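Local coordinates for protein monooxygenase (Agrobacterium tumefaciens, PDB 2I7G) that probably catalyses flavin-dependent oxygenation of an organic substrate as a luciferase-like monooxygenase, although its true substrate is not established, at residues V61-F66 with E349-K354; R228-F233 with H322-N327. One frame throughout, in Å; residues are numbered along the deposited sequence.

Contact 1: V61-F66 with E349-K354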
loop_
_atom_site.group_PDB
_atom_site.type_symbol
_atom_site.label_atom_id
_atom_site.label_comp_id
_atom_site.label_asym_id
_atom_site.label_seq_id
_atom_site.Cartn_x
_atom_site.Cartn_y
_atom_site.Cartn_z
ATOM N N VAL B 61 -15.196 14.174 -12.952
ATOM C CA VAL B 61 -16.281 14.148 -13.926
ATOM C C VAL B 61 -17.408 13.220 -13.505
ATOM O O VAL B 61 -18.340 13.003 -14.272
ATOM C CB VAL B 61 -15.804 13.778 -15.330
ATOM C CG1 VAL B 61 -14.766 14.815 -15.820
ATOM C CG2 VAL B 61 -15.242 12.306 -15.383
ATOM N N GLY B 62 -17.314 12.662 -12.306
ATOM C CA GLY B 62 -18.435 11.937 -11.717
ATOM C C GLY B 62 -18.579 10.464 -12.084
ATOM O O GLY B 62 -19.670 9.897 -11.920
ATOM N N LEU B 63 -17.501 9.835 -12.546
ATOM C CA LEU B 63 -17.504 8.381 -12.746
ATOM C C LEU B 63 -17.505 7.668 -11.377
ATOM O O LEU B 63 -17.024 8.215 -10.356
ATOM C CB LEU B 63 -16.334 7.939 -13.614
ATOM C CG LEU B 63 -16.561 8.425 -15.067
ATOM C CD1 LEU B 63 -15.201 8.210 -15.799
ATOM C CD2 LEU B 63 -17.764 7.698 -15.747
ATOM N N ASP B 64 -18.090 6.475 -11.359
ATOM C CA ASP B 64 -18.473 5.818 -10.097
ATOM C C ASP B 64 -17.403 4.952 -9.490
ATOM O O ASP B 64 -17.365 4.792 -8.273
ATOM C CB ASP B 64 -19.738 4.986 -10.311
ATOM C CG ASP B 64 -20.920 5.860 -10.723
ATOM O OD1 ASP B 64 -21.267 6.785 -9.943
ATOM O OD2 ASP B 64 -21.456 5.650 -11.830
ATOM N N VAL B 65 -16.557 4.353 -10.336
ATOM C CA VAL B 65 -15.594 3.345 -9.869
ATOM C C VAL B 65 -14.336 3.451 -10.704
ATOM O O VAL B 65 -14.414 3.683 -11.916
ATOM C CB VAL B 65 -16.138 1.896 -10.099
ATOM C CG1 VAL B 65 -15.086 0.847 -9.674
ATOM C CG2 VAL B 65 -17.482 1.695 -9.415
ATOM N N PHE B 66 -13.184 3.265 -10.052
ATOM C CA PHE B 66 -11.933 3.094 -10.780
ATOM C C PHE B 66 -11.183 1.877 -10.219
ATOM O O PHE B 66 -10.961 1.784 -8.976
ATOM C CB PHE B 66 -11.082 4.384 -10.652
ATOM C CG PHE B 66 -10.038 4.559 -11.762
ATOM C CD1 PHE B 66 -10.178 5.602 -12.696
ATOM C CD2 PHE B 66 -8.963 3.693 -11.864
ATOM C CE1 PHE B 66 -9.249 5.789 -13.725
ATOM C CE2 PHE B 66 -8.001 3.835 -12.898
ATOM C CZ PHE B 66 -8.153 4.899 -13.844
ATOM N N GLU B 349 -12.820 12.340 -19.916
ATOM C CA GLU B 349 -13.705 13.503 -19.940
ATOM C C GLU B 349 -15.010 13.207 -20.681
ATOM O O GLU B 349 -16.093 13.450 -20.148
ATOM C CB GLU B 349 -13.005 14.727 -20.547
ATOM C CG GLU B 349 -13.970 15.894 -20.765
ATOM C CD GLU B 349 -13.488 17.225 -20.183
ATOM O OE1 GLU B 349 -13.075 17.267 -18.995
ATOM O OE2 GLU B 349 -13.573 18.243 -20.903
ATOM N N LEU B 350 -14.906 12.669 -21.895
ATOM C CA LEU B 350 -16.113 12.322 -22.683
ATOM C C LEU B 350 -16.967 11.257 -22.003
ATOM O O LEU B 350 -18.210 11.320 -22.025
ATOM C CB LEU B 350 -15.729 11.893 -24.097
ATOM C CG LEU B 350 -15.182 13.024 -24.977
ATOM C CD1 LEU B 350 -14.644 12.377 -26.245
ATOM C CD2 LEU B 350 -16.247 14.123 -25.292
ATOM N N TYR B 351 -16.301 10.271 -21.400
ATOM C CA TYR B 351 -16.989 9.217 -20.641
ATOM C C TYR B 351 -17.860 9.830 -19.509
ATOM O O TYR B 351 -19.076 9.558 -19.425
ATOM C CB TYR B 351 -15.934 8.228 -20.117
ATOM C CG TYR B 351 -16.448 6.930 -19.533
ATOM C CD1 TYR B 351 -17.778 6.501 -19.725
ATOM C CD2 TYR B 351 -15.583 6.122 -18.775
ATOM C CE1 TYR B 351 -18.228 5.270 -19.163
ATOM C CE2 TYR B 351 -16.018 4.885 -18.237
ATOM C CZ TYR B 351 -17.328 4.479 -18.429
ATOM O OH TYR B 351 -17.741 3.274 -17.906
ATOM N N GLY B 352 -17.270 10.682 -18.672
ATOM C CA GLY B 352 -18.008 11.245 -17.527
ATOM C C GLY B 352 -19.023 12.296 -17.926
ATOM O O GLY B 352 -20.113 12.377 -17.332
ATOM N N THR B 353 -18.711 13.095 -18.942
ATOM C CA THR B 353 -19.558 14.250 -19.243
ATOM C C THR B 353 -20.618 14.003 -20.320
ATOM O O THR B 353 -21.627 14.730 -20.364
ATOM C CB THR B 353 -18.740 15.520 -19.587
ATOM O OG1 THR B 353 -18.103 15.341 -20.867
ATOM C CG2 THR B 353 -17.701 15.784 -18.486
ATOM N N LYS B 354 -20.400 13.013 -21.194
ATOM C CA LYS B 354 -21.355 12.738 -22.275
ATOM C C LYS B 354 -21.972 11.360 -22.169
ATOM O O LYS B 354 -23.217 11.230 -22.206
ATOM C CB LYS B 354 -20.741 12.931 -23.671
ATOM C CG LYS B 354 -19.967 14.232 -23.902
ATOM C CD LYS B 354 -20.813 15.495 -23.716
ATOM C CE LYS B 354 -19.899 16.681 -23.326
ATOM N NZ LYS B 354 -20.642 17.984 -23.227
HETATM O O HOH W 1 -20.314 11.187 -14.808
#

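Contact 2: R228-F233 with H322-N327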
loop_
_atom_site.group_PDB
_atom_site.type_symbol
_atom_site.label_atom_id
_atom_site.label_comp_id
_atom_site.label_asym_id
_atom_site.label_seq_id
_atom_site.Cartn_x
_atom_site.Cartn_y
_atom_site.Cartn_z
ATOM N N ARG B 228 -23.343 -13.565 -26.224
ATOM C CA ARG B 228 -23.067 -14.982 -25.968
ATOM C C ARG B 228 -22.773 -15.270 -24.486
ATOM O O ARG B 228 -22.902 -16.411 -24.018
ATOM C CB ARG B 228 -21.955 -15.504 -26.861
ATOM C CG ARG B 228 -20.605 -15.172 -26.426
ATOM C CD ARG B 228 -19.597 -15.818 -27.360
ATOM N NE ARG B 228 -18.234 -15.433 -26.989
ATOM C CZ ARG B 228 -17.445 -16.149 -26.192
ATOM N NH1 ARG B 228 -17.889 -17.293 -25.666
ATOM N NH2 ARG B 228 -16.216 -15.713 -25.911
ATOM N N PHE B 229 -22.359 -14.229 -23.761
ATOM C CA PHE B 229 -22.050 -14.340 -22.316
ATOM C C PHE B 229 -23.276 -14.303 -21.394
ATOM O O PHE B 229 -23.188 -14.695 -20.211
ATOM C CB PHE B 229 -21.077 -13.201 -21.928
ATOM C CG PHE B 229 -19.704 -13.367 -22.513
ATOM C CD1 PHE B 229 -18.739 -14.110 -21.841
ATOM C CD2 PHE B 229 -19.374 -12.794 -23.734
ATOM C CE1 PHE B 229 -17.455 -14.286 -22.364
ATOM C CE2 PHE B 229 -18.092 -12.961 -24.287
ATOM C CZ PHE B 229 -17.124 -13.712 -23.585
ATOM N N ALA B 230 -24.405 -13.830 -21.909
ATOM C CA ALA B 230 -25.593 -13.652 -21.063
ATOM C C ALA B 230 -25.990 -14.875 -20.211
ATOM O O ALA B 230 -26.371 -14.696 -19.041
ATOM C CB ALA B 230 -26.788 -13.168 -21.880
ATOM N N PRO B 231 -25.960 -16.111 -20.797
ATOM C CA PRO B 231 -26.296 -17.307 -20.013
ATOM C C PRO B 231 -25.434 -17.511 -18.758
ATOM O O PRO B 231 -25.879 -18.188 -17.814
ATOM C CB PRO B 231 -26.097 -18.460 -21.009
ATOM C CG PRO B 231 -26.321 -17.838 -22.350
ATOM C CD PRO B 231 -25.696 -16.455 -22.211
ATOM N N LEU B 232 -24.235 -16.930 -18.732
ATOM C CA LEU B 232 -23.373 -17.071 -17.540
ATOM C C LEU B 232 -24.052 -16.425 -16.353
ATOM O O LEU B 232 -23.961 -16.930 -15.226
ATOM C CB LEU B 232 -21.962 -16.481 -17.742
ATOM C CG LEU B 232 -21.067 -17.286 -18.713
ATOM C CD1 LEU B 232 -19.784 -16.534 -19.009
ATOM C CD2 LEU B 232 -20.720 -18.720 -18.193
ATOM N N PHE B 233 -24.737 -15.307 -16.593
ATOM C CA PHE B 233 -25.438 -14.639 -15.496
ATOM C C PHE B 233 -26.678 -15.454 -15.056
ATOM O O PHE B 233 -27.046 -15.399 -13.883
ATOM C CB PHE B 233 -25.839 -13.219 -15.853
ATOM C CG PHE B 233 -24.689 -12.241 -15.773
ATOM C CD1 PHE B 233 -23.549 -12.554 -15.028
ATOM C CD2 PHE B 233 -24.760 -11.018 -16.401
ATOM C CE1 PHE B 233 -22.471 -11.649 -14.947
ATOM C CE2 PHE B 233 -23.693 -10.101 -16.325
ATOM C CZ PHE B 233 -22.568 -10.410 -15.598
ATOM N N HIS B 322 -27.120 -3.531 -21.119
ATOM C CA HIS B 322 -27.955 -3.666 -19.927
ATOM C C HIS B 322 -29.248 -4.455 -20.210
ATOM O O HIS B 322 -29.693 -5.240 -19.348
ATOM C CB HIS B 322 -28.236 -2.317 -19.279
ATOM C CG HIS B 322 -29.191 -2.395 -18.137
ATOM N ND1 HIS B 322 -28.793 -2.668 -16.839
ATOM C CD2 HIS B 322 -30.537 -2.296 -18.108
ATOM C CE1 HIS B 322 -29.867 -2.709 -16.063
ATOM N NE2 HIS B 322 -30.933 -2.482 -16.809
ATOM N N GLY B 323 -29.871 -4.250 -21.370
ATOM C CA GLY B 323 -31.113 -4.982 -21.664
ATOM C C GLY B 323 -30.820 -6.478 -21.692
ATOM O O GLY B 323 -31.673 -7.295 -21.358
ATOM N N VAL B 324 -29.593 -6.830 -22.066
ATOM C CA VAL B 324 -29.180 -8.218 -22.193
ATOM C C VAL B 324 -28.772 -8.830 -20.829
ATOM O O VAL B 324 -29.231 -9.931 -20.473
ATOM C CB VAL B 324 -28.058 -8.364 -23.232
ATOM C CG1 VAL B 324 -27.448 -9.788 -23.197
ATOM C CG2 VAL B 324 -28.566 -7.994 -24.632
ATOM N N PHE B 325 -27.962 -8.094 -20.076
ATOM C CA PHE B 325 -27.313 -8.596 -18.854
ATOM C C PHE B 325 -28.003 -8.226 -17.544
ATOM O O PHE B 325 -27.749 -8.871 -16.508
ATOM C CB PHE B 325 -25.879 -8.039 -18.755
ATOM C CG PHE B 325 -24.944 -8.580 -19.778
ATOM C CD1 PHE B 325 -24.686 -9.952 -19.848
ATOM C CD2 PHE B 325 -24.276 -7.725 -20.641
ATOM C CE1 PHE B 325 -23.771 -10.466 -20.797
ATOM C CE2 PHE B 325 -23.373 -8.219 -21.583
ATOM C CZ PHE B 325 -23.118 -9.590 -21.669
ATOM N N LYS B 326 -28.747 -7.124 -17.569
ATOM C CA LYS B 326 -29.275 -6.437 -16.384
ATOM C C LYS B 326 -28.169 -6.200 -15.356
ATOM O O LYS B 326 -28.358 -6.349 -14.150
ATOM C CB LYS B 326 -30.461 -7.192 -15.752
ATOM C CG LYS B 326 -31.619 -7.538 -16.715
ATOM C CD LYS B 326 -32.212 -6.272 -17.365
ATOM C CE LYS B 326 -33.431 -6.602 -18.239
ATOM N NZ LYS B 326 -34.272 -7.640 -17.540
ATOM N N ASN B 327 -26.990 -5.865 -15.850
ATOM C CA ASN B 327 -25.868 -5.623 -14.968
ATOM C C ASN B 327 -26.027 -4.344 -14.153
ATOM O O ASN B 327 -26.546 -3.340 -14.661
ATOM C CB ASN B 327 -24.564 -5.558 -15.785
ATOM C CG ASN B 327 -24.623 -4.525 -16.951
ATOM O OD1 ASN B 327 -25.502 -4.577 -17.824
ATOM N ND2 ASN B 327 -23.677 -3.583 -16.960
#

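Contact 1: V61-F66 with E349-K354
Val-61 packs against the backbone of Gly-352, which carries no side chain there, and its CG2 lies 3.7 Å from the Gly-352 CA. CG1 stands anti to the carbonyl carbon (chi1 -60°), which leaves CG2 between the backbone N and that carbon, facing the glycine. CG1 itself meets Thr-353 CG2 at 4.1 Å, the two side chains slanting across each other. The CD2 of Leu-63 sits almost on the normal of the Tyr-351 ring, 3.9 Å from the ring centroid, a CH-pi contact over one face, while its CD1 meets Tyr-351 CD2 at 3.7 Å. The far end of that tyrosine is tied by its OH to Gly-25 O, which helps to fix the ring under the leucine.

Gly-62, with positive phi, ends helix 40-60 in a Schellman motif, and this turn into strand 65-68 of the TIM barrel rests on the C-terminal helix 341-363. One water donates to both Val-61 O, at 2.7 Å, and Gly-352 O, at 2.8 Å. With no direct hydrogen bond across it, the contact is held by apolar packing, and the bridging water probably eases the repulsion between two neighbouring carbonyl oxygens that converge on it.

Contact 2: R228-F233 with H322-N327
Phe-325 is the bump of this contact, a ring that reaches across from the last turn of helix 311-325 to the start of helix 230-242. The hollow that takes it is made by Phe-229, Ala-230 and Phe-233. With CG anti to the carbonyl carbon (chi1 -69°), the end of the ring is brought close to the start of helix 230-242, and its CE1 comes to 3.6 Å from Ala-230 N. The carbonyl carbon of Phe-229 lies at the edge of the ring, near its plane, and Phe-229 CB touches CE1 of Phe-325 at 4.0 Å.

Phe-233 forms another wall. Its CD2 meets Phe-325 CD1 at 3.6 Å, and the two ring planes are inclined at 74° with centroids 5.5 Å apart, an oblique pairing. Phe-325 CB lies in the plane of the Phe-233 ring, at its edge, so the base of one aromatic side chain fits against the rim of the other. A smaller contact lies beside it, where Ala-230 CB meets Val-324 CG1 at 3.7 Å; the same valine methyl also lies over one face of the Phe-325 ring.

Behind these residues, Phe-233 and Phe-325 both touch Ile-254 of strand 252-260, and so the seam between the helices continues down to the barrel wall. No hydrogen bond spans the two segments: cohesion here comes from apolar and aromatic surfaces fitted to each other.

In the fold
Both contacts belong to the TIM barrel of the luciferase-like family and lie in its outer layer, with centres 23 Å apart and nearest atoms about 9 Å apart, so they do not touch. Along the chain, 61-66 comes first, then both segments of contact 2, and 349-354 last. Contact 1 joins the turn between helix 40-60 and strand 65-68 to the C-terminal helix 341-363; contact 2 joins helices 230-242 and 311-325. Strand 252-260 is common ground, touched by Tyr-351 in contact 1 and by Phe-233 and Phe-325 in contact 2. The barrel thus illustrates how such contacts bring distant parts of the chain side by side at two places around one parallel sheet.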